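Local coordinates for hypothetical protein, conserved (Leishmania major, PDB 2B4W) that is of unknown function but belongs to a family grouped with the five-bladed beta-propeller glycoside hydrolases, so a carbohydrate-related role is possible though unproven, at residues A7-K12 and I244-C249; Y224-F229 and V264-I269; V277-G282 and I291-P296. All blocks are in the same frame, centred on the assembly; numbering follows the deposited sequence.

Contact 1 (A7-K12 and I244-C249)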
ATOM      1  N   ALA A   7      14.527  16.932  -8.570  1.00 30.67           N
ATOM      2  CA  ALA A   7      13.527  17.943  -8.945  1.00 34.57           C
ATOM      3  C   ALA A   7      12.397  17.934  -7.925  1.00 35.69           C
ATOM      4  O   ALA A   7      12.006  18.992  -7.433  1.00 36.76           O
ATOM      5  CB  ALA A   7      13.031  17.695 -10.352  1.00 40.27           C
ATOM      6  N   PHE A   8      11.885  16.744  -7.600  1.00 37.71           N
ATOM      7  CA  PHE A   8      10.786  16.655  -6.646  1.00 27.21           C
ATOM      8  C   PHE A   8      11.144  17.356  -5.337  1.00 27.33           C
ATOM      9  O   PHE A   8      10.414  18.236  -4.888  1.00 26.83           O
ATOM     10  CB  PHE A   8      10.370  15.220  -6.312  1.00 26.31           C
ATOM     11  CG  PHE A   8       9.260  15.115  -5.266  1.00 27.44           C
ATOM     12  CD1 PHE A   8       7.930  15.279  -5.634  1.00 26.96           C
ATOM     13  CD2 PHE A   8       9.515  14.857  -3.935  1.00 26.45           C
ATOM     14  CE1 PHE A   8       6.920  15.185  -4.696  1.00 21.97           C
ATOM     15  CE2 PHE A   8       8.517  14.750  -2.984  1.00 17.00           C
ATOM     16  CZ  PHE A   8       7.205  14.908  -3.369  1.00 21.07           C
ATOM     17  N   GLU A   9      12.256  16.941  -4.741  1.00 36.37           N
ATOM     18  CA  GLU A   9      12.707  17.564  -3.503  1.00 38.28           C
ATOM     19  C   GLU A   9      12.726  19.092  -3.575  1.00 29.08           C
ATOM     20  O   GLU A   9      12.473  19.750  -2.572  1.00 27.88           O
ATOM     21  CB  GLU A   9      14.123  17.107  -3.147  1.00 37.17           C
ATOM     22  CG  GLU A   9      14.253  15.615  -2.961  1.00 39.47           C
ATOM     23  CD  GLU A   9      13.618  15.103  -1.687  1.00 40.27           C
ATOM     24  OE1 GLU A   9      13.338  15.855  -0.736  1.00 30.57           O
ATOM     25  OE2 GLU A   9      13.403  13.876  -1.658  1.00 31.95           O
ATOM     26  N   ALA A  10      13.030  19.606  -4.750  1.00 32.58           N
ATOM     27  CA  ALA A  10      13.121  21.035  -4.993  1.00 42.84           C
ATOM     28  C   ALA A  10      11.740  21.658  -5.141  1.00 45.67           C
ATOM     29  O   ALA A  10      11.472  22.778  -4.709  1.00 55.68           O
ATOM     30  CB  ALA A  10      13.948  21.278  -6.247  1.00 47.29           C
ATOM     31  N   ASN A  11      10.861  20.885  -5.780  1.00 39.52           N
ATOM     32  CA  ASN A  11       9.530  21.372  -6.100  1.00 37.22           C
ATOM     33  C   ASN A  11       8.428  20.809  -5.228  1.00 38.84           C
ATOM     34  O   ASN A  11       7.242  20.941  -5.555  1.00 46.84           O
ATOM     35  CB  ASN A  11       9.269  21.025  -7.581  1.00 36.78           C
ATOM     36  CG  ASN A  11      10.121  21.888  -8.494  1.00 50.23           C
ATOM     37  OD1 ASN A  11      10.087  23.118  -8.371  1.00 61.76           O
ATOM     38  ND2 ASN A  11      10.880  21.253  -9.381  1.00 54.03           N
ATOM     39  N   LYS A  12       8.722  20.165  -4.098  1.00 28.89           N
ATOM     40  CA  LYS A  12       7.619  19.442  -3.446  1.00 30.83           C
ATOM     41  C   LYS A  12       6.555  20.354  -2.863  1.00 31.91           C
ATOM     42  O   LYS A  12       6.745  21.502  -2.465  1.00 26.79           O
ATOM     43  CB  LYS A  12       8.195  18.479  -2.415  1.00 31.60           C
ATOM     44  CG  LYS A  12       8.985  19.120  -1.302  1.00 33.79           C
ATOM     45  CD  LYS A  12       9.656  18.065  -0.419  1.00 38.14           C
ATOM     46  CE  LYS A  12      10.674  18.734   0.498  1.00 39.27           C
ATOM     47  NZ  LYS A  12      10.910  17.940   1.740  1.00 63.51           N
ATOM     48  N   ILE A 244       5.373  11.460  -5.606  1.00 28.65           N
ATOM     49  CA  ILE A 244       4.390  12.194  -4.779  1.00 30.49           C
ATOM     50  C   ILE A 244       4.821  12.387  -3.340  1.00 14.17           C
ATOM     51  O   ILE A 244       4.268  13.204  -2.595  1.00 17.07           O
ATOM     52  CB  ILE A 244       3.012  11.497  -4.833  1.00 26.79           C
ATOM     53  CG1 ILE A 244       2.989  10.065  -4.314  1.00 27.53           C
ATOM     54  CG2 ILE A 244       2.471  11.583  -6.261  1.00 18.84           C
ATOM     55  CD1 ILE A 244       1.632   9.395  -4.500  1.00 26.21           C
ATOM     56  N   GLY A 245       5.852  11.674  -2.906  1.00 22.44           N
ATOM     57  CA  GLY A 245       6.435  11.720  -1.604  1.00 17.54           C
ATOM     58  C   GLY A 245       7.817  11.111  -1.518  1.00 20.53           C
ATOM     59  O   GLY A 245       8.225  10.213  -2.241  1.00 28.24           O
ATOM     60  N   THR A 246       8.557  11.621  -0.550  1.00 27.56           N
ATOM     61  CA  THR A 246       9.834  11.120  -0.095  1.00 21.53           C
ATOM     62  C   THR A 246       9.909  11.310   1.418  1.00 19.66           C
ATOM     63  O   THR A 246       9.022  11.911   2.033  1.00 30.94           O
ATOM     64  CB  THR A 246      11.025  11.863  -0.722  1.00 25.49           C
ATOM     65  OG1 THR A 246      10.861  13.245  -0.373  1.00 24.98           O
ATOM     66  CG2 THR A 246      11.041  11.827  -2.239  1.00 25.36           C
ATOM     67  N   LYS A 247      10.988  10.806   1.974  1.00 29.73           N
ATOM     68  CA  LYS A 247      11.388  10.833   3.375  1.00 28.49           C
ATOM     69  C   LYS A 247      11.350  12.243   3.955  1.00 27.69           C
ATOM     70  O   LYS A 247      10.892  12.475   5.071  1.00 27.54           O
ATOM     71  CB  LYS A 247      12.816  10.287   3.546  1.00 33.48           C
ATOM     72  CG  LYS A 247      13.193   9.431   4.702  1.00 40.24           C
ATOM     73  CD  LYS A 247      12.411   9.602   5.974  1.00 35.90           C
ATOM     74  CE  LYS A 247      13.164   8.958   7.143  1.00 18.74           C
ATOM     75  NZ  LYS A 247      13.557  10.031   8.096  1.00 26.27           N
ATOM     76  N   SER A 248      11.874  13.208   3.186  1.00 27.46           N
ATOM     77  CA  SER A 248      11.941  14.572   3.689  1.00 26.94           C
ATOM     78  C   SER A 248      10.587  15.261   3.744  1.00 32.90           C
ATOM     79  O   SER A 248      10.509  16.390   4.250  1.00 38.92           O
ATOM     80  CB  SER A 248      12.833  15.424   2.780  1.00 26.14           C
ATOM     81  OG  SER A 248      12.288  15.339   1.469  1.00 32.86           O
ATOM     82  N   CYS A 249       9.550  14.624   3.219  1.00 28.19           N
ATOM     83  CA  CYS A 249       8.201  15.165   3.225  1.00 29.23           C
ATOM     84  C   CYS A 249       7.483  15.013   4.559  1.00 19.48           C
ATOM     85  O   CYS A 249       6.528  15.732   4.851  1.00 23.28           O
ATOM     86  CB  CYS A 249       7.341  14.415   2.197  1.00 24.75           C
ATOM     87  SG  CYS A 249       7.733  14.848   0.510  1.00 25.78           S
TER
HETATM   88  O   HOH W   1      13.980  12.461   0.723  1.00 27.18           O
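Phe8 and Cys249 form a sulfur-aromatic contact where the N-terminal helix 3-11 lies against the end of strand 238-245 and the 3-10 turn that follows it. Cys249 SG stands 3.6 Å from Phe8 CE2 and 82° off the ring normal, which places the sulfur at the edge of the ring. The ring tip, Phe8 CZ, lies 3.5 Å from Gly245 N on the strand, and Phe8 CD2, nearer the ring's root, lies 3.8 Å from Thr246 CG2 just past it; both approach obliquely. Phe8 carries CG anti to its backbone N (chi1 177°), the setting that swings the ring off the helix toward Gly245 and Cys249.

Beside this apolar patch the Glu9 carboxylate takes two hydroxyls, one on each oxygen. Thr246 OG1 donates to Glu9 OE2 over 2.9 Å from above the carboxylate plane, while Ser248 OG donates to Glu9 OE1 at a length so short that its exact value is doubtful. The Glu9 chain bends at chi2 to bring the group there. Lys12 NZ adds a weak hydrogen bond to Ser248 OG, and Lys12 CB lies over one face of the Phe8 ring.

In the second shell, Lys5 makes a salt bridge with Glu9 OE2, and water 1 donates to that same oxygen. The turn is held internally by Thr246 N, which donates to Cys249 SG over 3.5 Å at an N-H...S angle of 162°.

Contact 2 (Y224-F229 and V264-I269)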
ATOM      1  N   TYR A 224      13.692   4.691  -1.577  1.00 28.52           N
ATOM      2  CA  TYR A 224      12.286   4.361  -1.817  1.00 24.82           C
ATOM      3  C   TYR A 224      11.489   5.666  -1.789  1.00 20.43           C
ATOM      4  O   TYR A 224      11.464   6.391  -0.784  1.00 26.55           O
ATOM      5  CB  TYR A 224      11.729   3.361  -0.811  1.00 30.27           C
ATOM      6  CG  TYR A 224      12.077   1.905  -0.980  1.00 31.96           C
ATOM      7  CD1 TYR A 224      13.402   1.472  -1.046  1.00 32.63           C
ATOM      8  CD2 TYR A 224      11.088   0.933  -1.067  1.00 32.42           C
ATOM      9  CE1 TYR A 224      13.718   0.132  -1.200  1.00 38.50           C
ATOM     10  CE2 TYR A 224      11.391  -0.411  -1.219  1.00 32.43           C
ATOM     11  CZ  TYR A 224      12.714  -0.808  -1.288  1.00 42.31           C
ATOM     12  OH  TYR A 224      13.031  -2.141  -1.440  1.00 41.57           O
ATOM     13  N   VAL A 225      10.832   5.991  -2.905  1.00 22.02           N
ATOM     14  CA  VAL A 225       9.957   7.157  -2.894  1.00 26.87           C
ATOM     15  C   VAL A 225       8.508   6.763  -3.156  1.00 22.03           C
ATOM     16  O   VAL A 225       8.169   5.708  -3.657  1.00 25.25           O
ATOM     17  CB  VAL A 225      10.347   8.236  -3.916  1.00 28.33           C
ATOM     18  CG1 VAL A 225      11.857   8.401  -3.963  1.00 25.18           C
ATOM     19  CG2 VAL A 225       9.783   7.888  -5.282  1.00 23.43           C
ATOM     20  N   ASN A 226       7.605   7.667  -2.773  1.00 24.03           N
ATOM     21  CA  ASN A 226       6.191   7.392  -2.989  1.00 19.68           C
ATOM     22  C   ASN A 226       5.901   7.732  -4.448  1.00 23.88           C
ATOM     23  O   ASN A 226       6.323   8.803  -4.896  1.00 22.58           O
ATOM     24  CB  ASN A 226       5.311   8.216  -2.079  1.00 21.35           C
ATOM     25  CG  ASN A 226       5.471   8.048  -0.598  1.00 15.38           C
ATOM     26  OD1 ASN A 226       5.488   9.043   0.132  1.00 18.03           O
ATOM     27  ND2 ASN A 226       5.554   6.838  -0.084  1.00 22.80           N
ATOM     28  N   TYR A 227       5.218   6.845  -5.142  1.00 23.14           N
ATOM     29  CA  TYR A 227       5.036   6.929  -6.584  1.00 18.75           C
ATOM     30  C   TYR A 227       3.601   6.762  -7.036  1.00 20.07           C
ATOM     31  O   TYR A 227       2.831   5.971  -6.497  1.00 23.92           O
ATOM     32  CB  TYR A 227       5.918   5.840  -7.211  1.00 20.82           C
ATOM     33  CG  TYR A 227       6.338   6.042  -8.637  1.00 31.73           C
ATOM     34  CD1 TYR A 227       7.299   6.981  -8.986  1.00 30.24           C
ATOM     35  CD2 TYR A 227       5.778   5.275  -9.647  1.00 33.69           C
ATOM     36  CE1 TYR A 227       7.664   7.136 -10.307  1.00 32.95           C
ATOM     37  CE2 TYR A 227       6.134   5.425 -10.964  1.00 31.24           C
ATOM     38  CZ  TYR A 227       7.089   6.369 -11.281  1.00 32.82           C
ATOM     39  OH  TYR A 227       7.451   6.519 -12.598  1.00 42.78           O
ATOM     40  N   ALA A 228       3.180   7.521  -8.056  1.00 26.22           N
ATOM     41  CA  ALA A 228       1.835   7.351  -8.606  1.00 16.40           C
ATOM     42  C   ALA A 228       1.917   7.224 -10.118  1.00 19.99           C
ATOM     43  O   ALA A 228       2.827   7.790 -10.726  1.00 37.29           O
ATOM     44  CB  ALA A 228       0.909   8.509  -8.260  1.00 17.12           C
ATOM     45  N   PHE A 229       0.988   6.507 -10.718  1.00 18.26           N
ATOM     46  CA  PHE A 229       0.773   6.461 -12.143  1.00 19.61           C
ATOM     47  C   PHE A 229      -0.671   6.044 -12.425  1.00 28.19           C
ATOM     48  O   PHE A 229      -1.391   5.577 -11.541  1.00 25.91           O
ATOM     49  CB  PHE A 229       1.737   5.494 -12.843  1.00 23.53           C
ATOM     50  CG  PHE A 229       1.647   4.079 -12.301  1.00 28.01           C
ATOM     51  CD1 PHE A 229       2.427   3.721 -11.209  1.00 28.27           C
ATOM     52  CD2 PHE A 229       0.802   3.140 -12.850  1.00 26.95           C
ATOM     53  CE1 PHE A 229       2.334   2.440 -10.700  1.00 22.72           C
ATOM     54  CE2 PHE A 229       0.688   1.865 -12.338  1.00 26.67           C
ATOM     55  CZ  PHE A 229       1.486   1.529 -11.261  1.00 24.33           C
ATOM     56  N   VAL A 264      10.684   5.623   1.793  1.00 22.27           N
ATOM     57  CA  VAL A 264       9.293   5.632   2.223  1.00 20.24           C
ATOM     58  C   VAL A 264       8.494   4.623   1.387  1.00 12.92           C
ATOM     59  O   VAL A 264       8.686   4.520   0.189  1.00 19.72           O
ATOM     60  CB  VAL A 264       8.554   6.973   2.110  1.00 22.80           C
ATOM     61  CG1 VAL A 264       8.969   7.926   3.223  1.00 18.58           C
ATOM     62  CG2 VAL A 264       8.788   7.546   0.723  1.00 25.13           C
ATOM     63  N   PHE A 265       7.605   3.890   2.040  1.00 19.53           N
ATOM     64  CA  PHE A 265       6.917   2.793   1.348  1.00 18.53           C
ATOM     65  C   PHE A 265       5.419   2.996   1.477  1.00 17.52           C
ATOM     66  O   PHE A 265       4.914   2.834   2.596  1.00 16.12           O
ATOM     67  CB  PHE A 265       7.416   1.524   2.029  1.00 25.41           C
ATOM     68  CG  PHE A 265       6.825   0.215   1.566  1.00 29.42           C
ATOM     69  CD1 PHE A 265       5.626  -0.235   2.105  1.00 25.45           C
ATOM     70  CD2 PHE A 265       7.471  -0.554   0.613  1.00 25.19           C
ATOM     71  CE1 PHE A 265       5.089  -1.433   1.688  1.00 23.54           C
ATOM     72  CE2 PHE A 265       6.928  -1.762   0.193  1.00 24.36           C
ATOM     73  CZ  PHE A 265       5.734  -2.209   0.727  1.00 25.22           C
ATOM     74  N   ALA A 266       4.807   3.361   0.371  1.00 20.30           N
ATOM     75  CA  ALA A 266       3.434   3.817   0.270  1.00 22.80           C
ATOM     76  C   ALA A 266       2.423   2.884   0.909  1.00 19.08           C
ATOM     77  O   ALA A 266       2.471   1.658   0.771  1.00 24.24           O
ATOM     78  CB  ALA A 266       3.057   4.024  -1.208  1.00 12.62           C
ATOM     79  N   SER A 267       1.481   3.472   1.631  1.00 22.00           N
ATOM     80  CA  SER A 267       0.370   2.709   2.205  1.00 19.19           C
ATOM     81  C   SER A 267      -0.891   2.883   1.357  1.00 17.03           C
ATOM     82  O   SER A 267      -1.477   1.922   0.877  1.00 15.48           O
ATOM     83  CB  SER A 267       0.116   3.132   3.647  1.00 23.35           C
ATOM     84  OG  SER A 267       1.281   2.948   4.431  1.00 24.69           O
ATOM     85  N   GLY A 268      -1.277   4.139   1.152  1.00 23.58           N
ATOM     86  CA  GLY A 268      -2.326   4.510   0.200  1.00 18.58           C
ATOM     87  C   GLY A 268      -2.783   5.941   0.399  1.00 20.41           C
ATOM     88  O   GLY A 268      -2.323   6.672   1.294  1.00 20.04           O
ATOM     89  N   ILE A 269      -3.734   6.395  -0.415  1.00 20.54           N
ATOM     90  CA  ILE A 269      -4.297   7.719  -0.204  1.00 16.30           C
ATOM     91  C   ILE A 269      -5.743   7.675   0.285  1.00 20.47           C
ATOM     92  O   ILE A 269      -6.492   6.725   0.066  1.00 17.77           O
ATOM     93  CB  ILE A 269      -4.295   8.580  -1.485  1.00 17.86           C
ATOM     94  CG1 ILE A 269      -5.079   7.881  -2.567  1.00  8.29           C
ATOM     95  CG2 ILE A 269      -2.874   8.974  -1.867  1.00 27.07           C
ATOM     96  CD1 ILE A 269      -5.291   8.629  -3.876  1.00 19.29           C
TER
HETATM   97  O   HOH W   2       6.837   4.688  -1.481  1.00 19.23           O
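Tyr224 O accepts the backbone N-H of Val264 over 2.8 Å, the one direct hydrogen bond between strand segments 224-229 and 264-269. The two belong to different sheets of what is consistent with a propeller fold. Their axes come within 5.2 Å and run in the same general sense, 30° apart, and the bond is not of regular sheet geometry: the donor sits above the carbonyl plane, 42° out of it. Tyr224 also packs through its side chain. Tyr224 CB lies 3.4 Å from Val264 O. At the edge of the Phe265 ring, Tyr224 CD2 is 4.3 Å from Phe265 CD2. The hydroxyl of Tyr224 is hydrogen-bonded to Trp189 NE1.

Val225 contributes mainly backbone, its CA lying 3.8 Å from Val264 CG2. In Val264, chi1 of -76° sets CG1 anti to the carbonyl carbon and leaves CG2 between N and C, facing Tyr224 O and Asn226.

Asn226 is the last residue of this segment to engage. Its amide crosses the Val264 side chain at about a right angle, with ND2 3.4 Å from Val264 CG2 and 3.9 Å from Ala266 CB. ND2 donates to water 2 over 2.9 Å and also to Ser281 OG, while OD1 is hydrogen-bonded to Tyr250 OH. Both ends of this buried amide are therefore satisfied, which should fix its rotation. Water 2 also lies close to Val264 O, bridging the strands.

Beyond Asn226 the strands diverge. Strand 223-231 pairs with strands 203-211 and 238-245, whereas strand 264-271 pairs with strand 277-283, whose Ser281 packs on Val264.

Contact 3 (V277-G282 and I291-P296)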
ATOM      1  N   VAL A 277      -5.638  15.053  -1.038  1.00 22.33           N
ATOM      2  CA  VAL A 277      -5.595  13.708  -0.479  1.00 24.19           C
ATOM      3  C   VAL A 277      -4.615  13.608   0.685  1.00 22.53           C
ATOM      4  O   VAL A 277      -3.587  14.287   0.756  1.00 19.89           O
ATOM      5  CB  VAL A 277      -5.256  12.645  -1.534  1.00 23.15           C
ATOM      6  CG1 VAL A 277      -6.260  12.696  -2.685  1.00 15.49           C
ATOM      7  CG2 VAL A 277      -3.822  12.800  -2.029  1.00 25.35           C
ATOM      8  N   ASP A 278      -4.937  12.717   1.626  1.00 22.58           N
ATOM      9  CA  ASP A 278      -3.941  12.328   2.614  1.00 17.38           C
ATOM     10  C   ASP A 278      -3.250  11.047   2.124  1.00 18.58           C
ATOM     11  O   ASP A 278      -3.881  10.015   1.909  1.00 19.59           O
ATOM     12  CB  ASP A 278      -4.513  12.076   4.000  1.00 12.21           C
ATOM     13  CG  ASP A 278      -5.032  13.296   4.714  1.00 18.93           C
ATOM     14  OD1 ASP A 278      -4.347  14.344   4.664  1.00 20.98           O
ATOM     15  OD2 ASP A 278      -6.106  13.181   5.352  1.00 21.15           O
ATOM     16  N   LEU A 279      -1.948  11.156   1.962  1.00 21.28           N
ATOM     17  CA  LEU A 279      -1.038  10.066   1.720  1.00 19.30           C
ATOM     18  C   LEU A 279      -0.453   9.522   3.025  1.00 19.00           C
ATOM     19  O   LEU A 279       0.211  10.243   3.769  1.00 24.11           O
ATOM     20  CB  LEU A 279       0.087  10.574   0.821  1.00 19.32           C
ATOM     21  CG  LEU A 279       1.156   9.565   0.421  1.00 18.28           C
ATOM     22  CD1 LEU A 279       0.523   8.381  -0.304  1.00 18.49           C
ATOM     23  CD2 LEU A 279       2.188  10.248  -0.462  1.00 20.33           C
ATOM     24  N   TYR A 280      -0.704   8.254   3.263  1.00 16.33           N
ATOM     25  CA  TYR A 280      -0.164   7.429   4.332  1.00 14.37           C
ATOM     26  C   TYR A 280       0.973   6.584   3.785  1.00 18.90           C
ATOM     27  O   TYR A 280       0.898   5.990   2.700  1.00 17.75           O
ATOM     28  CB  TYR A 280      -1.268   6.561   4.926  1.00 15.88           C
ATOM     29  CG  TYR A 280      -2.337   7.357   5.644  1.00 22.90           C
ATOM     30  CD1 TYR A 280      -3.362   8.021   4.988  1.00 15.62           C
ATOM     31  CD2 TYR A 280      -2.291   7.436   7.029  1.00 18.83           C
ATOM     32  CE1 TYR A 280      -4.320   8.743   5.691  1.00 16.56           C
ATOM     33  CE2 TYR A 280      -3.235   8.145   7.725  1.00 26.52           C
ATOM     34  CZ  TYR A 280      -4.252   8.798   7.060  1.00 21.53           C
ATOM     35  OH  TYR A 280      -5.159   9.494   7.822  1.00 20.35           O
ATOM     36  N   SER A 281       2.062   6.562   4.562  1.00 16.63           N
ATOM     37  CA  SER A 281       3.243   5.851   4.121  1.00 19.51           C
ATOM     38  C   SER A 281       4.040   5.281   5.288  1.00 25.92           C
ATOM     39  O   SER A 281       4.061   5.888   6.355  1.00 23.91           O
ATOM     40  CB  SER A 281       4.180   6.790   3.360  1.00 18.05           C
ATOM     41  OG  SER A 281       5.160   6.073   2.618  1.00 25.33           O
ATOM     42  N   GLY A 282       4.674   4.139   5.009  1.00 24.28           N
ATOM     43  CA  GLY A 282       5.722   3.681   5.920  1.00 25.79           C
ATOM     44  C   GLY A 282       6.900   4.640   5.730  1.00 19.91           C
ATOM     45  O   GLY A 282       7.139   5.087   4.611  1.00 30.31           O
ATOM     46  N   ILE A 291       1.154  12.760   4.881  1.00 22.43           N
ATOM     47  CA  ILE A 291       1.320  14.073   4.286  1.00 23.51           C
ATOM     48  C   ILE A 291       0.068  14.348   3.436  1.00 24.78           C
ATOM     49  O   ILE A 291      -0.468  13.390   2.864  1.00 22.92           O
ATOM     50  CB  ILE A 291       2.562  14.264   3.395  1.00 17.76           C
ATOM     51  CG1 ILE A 291       2.667  13.271   2.247  1.00 14.30           C
ATOM     52  CG2 ILE A 291       3.810  14.312   4.291  1.00 17.77           C
ATOM     53  CD1 ILE A 291       3.841  13.397   1.282  1.00 17.40           C
ATOM     54  N   THR A 292      -0.315  15.612   3.412  1.00 19.95           N
ATOM     55  CA  THR A 292      -1.445  16.112   2.615  1.00 18.95           C
ATOM     56  C   THR A 292      -0.844  16.763   1.376  1.00 21.66           C
ATOM     57  O   THR A 292       0.002  17.642   1.483  1.00 21.49           O
ATOM     58  CB  THR A 292      -2.321  17.065   3.435  1.00 23.70           C
ATOM     59  OG1 THR A 292      -2.800  16.390   4.613  1.00 23.89           O
ATOM     60  CG2 THR A 292      -3.543  17.503   2.651  1.00 24.61           C
ATOM     61  N   ILE A 293      -1.282  16.294   0.220  1.00 18.70           N
ATOM     62  CA  ILE A 293      -0.794  16.580  -1.099  1.00 18.14           C
ATOM     63  C   ILE A 293      -1.951  16.765  -2.087  1.00 19.20           C
ATOM     64  O   ILE A 293      -3.089  16.415  -1.798  1.00 18.31           O
ATOM     65  CB  ILE A 293       0.128  15.442  -1.565  1.00 22.87           C
ATOM     66  CG1 ILE A 293      -0.519  14.066  -1.637  1.00 19.00           C
ATOM     67  CG2 ILE A 293       1.358  15.355  -0.667  1.00 20.79           C
ATOM     68  CD1 ILE A 293       0.200  13.103  -2.557  1.00 17.86           C
ATOM     69  N   ASP A 294      -1.674  17.332  -3.236  1.00 17.88           N
ATOM     70  CA  ASP A 294      -2.635  17.493  -4.309  1.00 19.03           C
ATOM     71  C   ASP A 294      -3.053  16.118  -4.844  1.00 25.92           C
ATOM     72  O   ASP A 294      -2.259  15.174  -4.796  1.00 20.97           O
ATOM     73  CB  ASP A 294      -2.046  18.300  -5.458  1.00 23.42           C
ATOM     74  CG  ASP A 294      -1.548  19.663  -5.017  1.00 45.10           C
ATOM     75  OD1 ASP A 294      -2.387  20.486  -4.599  1.00 29.44           O
ATOM     76  OD2 ASP A 294      -0.323  19.893  -5.076  1.00 72.02           O
ATOM     77  N   TYR A 295      -4.279  16.082  -5.338  1.00 26.83           N
ATOM     78  CA  TYR A 295      -4.806  14.921  -6.026  1.00 23.04           C
ATOM     79  C   TYR A 295      -3.834  14.456  -7.106  1.00 24.26           C
ATOM     80  O   TYR A 295      -3.490  15.176  -8.041  1.00 34.27           O
ATOM     81  CB  TYR A 295      -6.146  15.193  -6.676  1.00 20.53           C
ATOM     82  CG  TYR A 295      -6.828  13.988  -7.288  1.00 20.04           C
ATOM     83  CD1 TYR A 295      -7.180  12.891  -6.520  1.00 25.64           C
ATOM     84  CD2 TYR A 295      -7.122  13.938  -8.647  1.00 31.35           C
ATOM     85  CE1 TYR A 295      -7.810  11.788  -7.068  1.00 17.48           C
ATOM     86  CE2 TYR A 295      -7.744  12.835  -9.217  1.00 24.62           C
ATOM     87  CZ  TYR A 295      -8.092  11.769  -8.414  1.00 19.65           C
ATOM     88  OH  TYR A 295      -8.712  10.666  -8.953  1.00 30.46           O
ATOM     89  N   PRO A 296      -3.379  13.216  -6.987  1.00 16.64           N
ATOM     90  CA  PRO A 296      -2.343  12.763  -7.914  1.00 17.38           C
ATOM     91  C   PRO A 296      -2.790  12.082  -9.199  1.00 16.43           C
ATOM     92  O   PRO A 296      -1.942  11.541  -9.926  1.00 26.71           O
ATOM     93  CB  PRO A 296      -1.631  11.733  -7.015  1.00 22.84           C
ATOM     94  CG  PRO A 296      -2.736  11.115  -6.238  1.00 22.96           C
ATOM     95  CD  PRO A 296      -3.747  12.201  -5.994  1.00 20.55           C
TER
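The antiparallel beta hairpin of strands 277-283 and 287-293 joins Val277 to Ile293 and Leu279 to Ile291 as hydrogen-bonded pairs, with Asp278 and Thr292 forming the non-hydrogen-bonded pair between them. The N-to-C directions are 140° apart, 40° from exactly antiparallel over these short segments. Val277 N donates to Ile293 O over 3.0 Å and Ile293 N returns a bond to Val277 O. Leu279 N reaches Ile291 O over 2.8 Å, and Ile291 N meets Leu279 O in the carbonyl plane.

On one face Asp278 and Thr292 lie side by side and point the same way. Thr292 OG1 donates to Asp278 OD1 over 2.6 Å, nearly in line with the C-O bond of the acceptor. Arg272 and Arg290 form salt bridges to the same oxygen, which would probably favour the charged carboxylate at this buried site.

On the other face the paired residues are all apolar. Val277 CG2 touches Ile293 CG1 at 3.6 Å, and Leu279 CD2 lies 4.0 Å from Ile291 CD1 and 4.1 Å from Ile293 CD1. With chi1 at -179° the Leu279 branch point leans out beside the carbonyl carbon, and chi2 then turns CD2 to the CD1 atoms of both isoleucines. Past Ile293, Val277 CG1 meets the edge of the Tyr295 ring, with Tyr295 CD1 at 3.9 Å, and Pro296 CD comes up against Val277 CG2.

In the sheet, strand 277-283 pairs on with strand 264-271, and strand 287-293 with strand 16-23, whose Ser17 and Glu16 touch Ile291 and Thr292.

Overall arrangement
Contact 1 is the partly buried one, near the periphery about 19 Å from the chain centre; contact 2 lies deepest, its centre about 7 Å from that point, and contact 3 is buried between them in depth. Contacts 2 and 3 meet within one sheet, where Phe265 O and Gly282 N are 2.8 Å apart, while contacts 1 and 2 share the sheet of strands 223-231 and 238-245. Ile244 links contact 1 to the hairpin by packing on Leu279 and Ile293. The chemistry follows place: charge and hydroxyl pairing beside an aromatic edge at the periphery, a buried amide and water between sheets, and paired backbone, with a buried acid-hydroxyl bond on one face and aliphatic packing on the other, in the hairpin.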